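Local coordinates for protein quercetin 2,3-dioxygenase (Escherichia coli, PDB 1TQ5) that cleaves the flavonol quercetin with dioxygen in vitro, releasing carbon monoxide, as a metal-dependent bicupin of the pirin family, at residues H59-I64 / E122-T127. Sequence-based numbering, arbitrary orientation.
With CD (cadmium ion), chain B.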
loop_
_atom_site.group_PDB
_atom_site.type_symbol
_atom_site.label_atom_id
_atom_site.label_comp_id
_atom_site.label_asym_id
_atom_site.label_seq_id
_atom_site.Cartn_x
_atom_site.Cartn_y
_atom_site.Cartn_z
ATOM N N HIS A 59 -0.455 16.154 8.956
ATOM C CA HIS A 59 0.287 14.910 9.107
ATOM C C HIS A 59 1.695 15.261 9.536
ATOM O O HIS A 59 2.220 16.305 9.157
ATOM C CB HIS A 59 0.347 14.138 7.794
ATOM C CG HIS A 59 -0.841 13.267 7.560
ATOM N ND1 HIS A 59 -1.217 12.279 8.442
ATOM C CD2 HIS A 59 -1.748 13.246 6.557
ATOM C CE1 HIS A 59 -2.309 11.688 7.995
ATOM N NE2 HIS A 59 -2.651 12.257 6.853
ATOM N N LYS A 60 2.301 14.380 10.320
ATOM C CA LYS A 60 3.648 14.599 10.812
ATOM C C LYS A 60 4.376 13.260 10.818
ATOM O O LYS A 60 3.773 12.225 11.084
ATOM C CB LYS A 60 3.580 15.170 12.230
ATOM C CG LYS A 60 4.858 15.811 12.734
ATOM C CD LYS A 60 4.692 16.250 14.183
ATOM C CE LYS A 60 5.820 17.162 14.631
ATOM N NZ LYS A 60 5.766 18.488 13.949
ATOM N N ASP A 61 5.668 13.292 10.508
ATOM C CA ASP A 61 6.511 12.097 10.485
ATOM C C ASP A 61 5.798 10.841 9.984
ATOM O O ASP A 61 5.363 10.014 10.782
ATOM C CB ASP A 61 7.073 11.821 11.884
ATOM C CG ASP A 61 7.614 13.071 12.559
ATOM O OD1 ASP A 61 8.391 13.814 11.920
ATOM O OD2 ASP A 61 7.265 13.303 13.736
HETATM N N MSE A 62 5.693 10.690 8.667
HETATM C CA MSE A 62 5.037 9.520 8.089
HETATM C C MSE A 62 5.087 9.576 6.566
HETATM O O MSE A 62 4.909 10.641 5.970
HETATM C CB MSE A 62 3.574 9.449 8.558
HETATM C CG MSE A 62 2.856 8.127 8.281
HETATM SE SE MSE A 62 3.375 6.716 9.308
HETATM C CE MSE A 62 2.485 7.049 10.813
ATOM N N GLU A 63 5.355 8.432 5.946
ATOM C CA GLU A 63 5.405 8.335 4.490
ATOM C C GLU A 63 4.031 7.843 4.059
ATOM O O GLU A 63 3.624 6.737 4.420
ATOM C CB GLU A 63 6.475 7.328 4.046
ATOM C CG GLU A 63 7.892 7.659 4.516
ATOM C CD GLU A 63 8.474 8.890 3.834
ATOM O OE1 GLU A 63 8.938 8.777 2.680
ATOM O OE2 GLU A 63 8.459 9.976 4.452
ATOM N N ILE A 64 3.312 8.667 3.305
ATOM C CA ILE A 64 1.975 8.307 2.845
ATOM C C ILE A 64 1.965 7.974 1.362
ATOM O O ILE A 64 2.193 8.839 0.516
ATOM C CB ILE A 64 0.970 9.450 3.087
ATOM C CG1 ILE A 64 1.067 9.941 4.531
ATOM C CG2 ILE A 64 -0.442 8.960 2.793
ATOM C CD1 ILE A 64 0.757 8.886 5.565
ATOM N N GLU A 122 12.102 5.848 8.957
ATOM C CA GLU A 122 13.131 5.477 9.919
ATOM C C GLU A 122 13.801 6.735 10.447
ATOM O O GLU A 122 14.422 6.724 11.511
ATOM C CB GLU A 122 14.159 4.538 9.280
ATOM C CG GLU A 122 14.899 5.094 8.079
ATOM C CD GLU A 122 15.801 4.052 7.437
ATOM O OE1 GLU A 122 16.635 3.462 8.157
ATOM O OE2 GLU A 122 15.677 3.822 6.215
ATOM N N GLU A 123 13.657 7.823 9.692
ATOM C CA GLU A 123 14.208 9.119 10.068
ATOM C C GLU A 123 13.048 10.081 10.314
ATOM O O GLU A 123 12.168 10.232 9.465
ATOM C CB GLU A 123 15.123 9.662 8.957
ATOM C CG GLU A 123 14.562 9.540 7.538
ATOM C CD GLU A 123 15.466 10.177 6.486
ATOM O OE1 GLU A 123 15.241 9.956 5.277
ATOM O OE2 GLU A 123 16.402 10.909 6.870
ATOM N N ASN A 124 13.039 10.718 11.481
ATOM C CA ASN A 124 11.976 11.654 11.824
ATOM C C ASN A 124 12.395 13.104 11.621
ATOM O O ASN A 124 13.583 13.424 11.608
ATOM C CB ASN A 124 11.542 11.460 13.280
ATOM C CG ASN A 124 11.029 10.062 13.555
ATOM O OD1 ASN A 124 10.089 9.593 12.912
ATOM N ND2 ASN A 124 11.646 9.386 14.519
ATOM N N GLY A 125 11.402 13.976 11.462
ATOM C CA GLY A 125 11.673 15.389 11.272
ATOM C C GLY A 125 12.344 15.739 9.958
ATOM O O GLY A 125 13.097 16.711 9.885
ATOM N N ILE A 126 12.082 14.954 8.917
ATOM C CA ILE A 126 12.675 15.221 7.613
ATOM C C ILE A 126 11.935 16.378 6.956
ATOM O O ILE A 126 10.998 16.931 7.526
ATOM C CB ILE A 126 12.573 14.009 6.670
ATOM C CG1 ILE A 126 11.131 13.858 6.177
ATOM C CG2 ILE A 126 13.020 12.750 7.392
ATOM C CD1 ILE A 126 11.022 13.383 4.741
ATOM N N THR A 127 12.351 16.729 5.745
ATOM C CA THR A 127 11.729 17.819 5.012
ATOM C C THR A 127 10.590 17.326 4.115
ATOM O O THR A 127 10.757 16.386 3.339
ATOM C CB THR A 127 12.773 18.559 4.154
ATOM O OG1 THR A 127 12.113 19.509 3.307
ATOM C CG2 THR A 127 13.556 17.571 3.308
HETATM CD CD CD B . -4.326 12.029 5.312
HETATM O O HOH W 1 10.959 10.631 6.337
HETATM O O HOH W 2 -5.437 10.670 7.323
HETATM O O HOH W 3 -4.003 9.733 4.307
#
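D61 OD1 accepts a hydrogen bond from the backbone N of G125 at 3.0 Å. The N-H comes from above the carboxylate plane, 44° out of it, and the N-H...O angle is 154°. The D61 side chain leaves its backbone with CG anti to the carbonyl carbon (chi1 -46°), which carries OD1 across to the 122-127 loop. Beside this bond, N124 OD1 lies 3.9 Å from D61 CB. With an alanine here in place of D61, the G125 N-H would probably lose this acceptor, and the loop would be less firmly tied. A looser second touch sets E63 OE2 4.3 Å from I126 CD1. The same oxygen is hydrogen-bonded to S94 OG. A water lies 3.2 Å from E63 OE2 and within weak reach of E123 O. E63 OE1 takes a salt bridge from R129 and a hydrogen bond from the backbone N of H157. At the other end of 59-64, H59 NE2 binds cadmium at 2.3 Å, together with H101 and two waters. The contact thus joins the turn between strands 53-59 and 63-70, which starts at a metal-binding histidine, to the loop after strand 112-119, at the surface of the N-terminal cupin domain of a pirin.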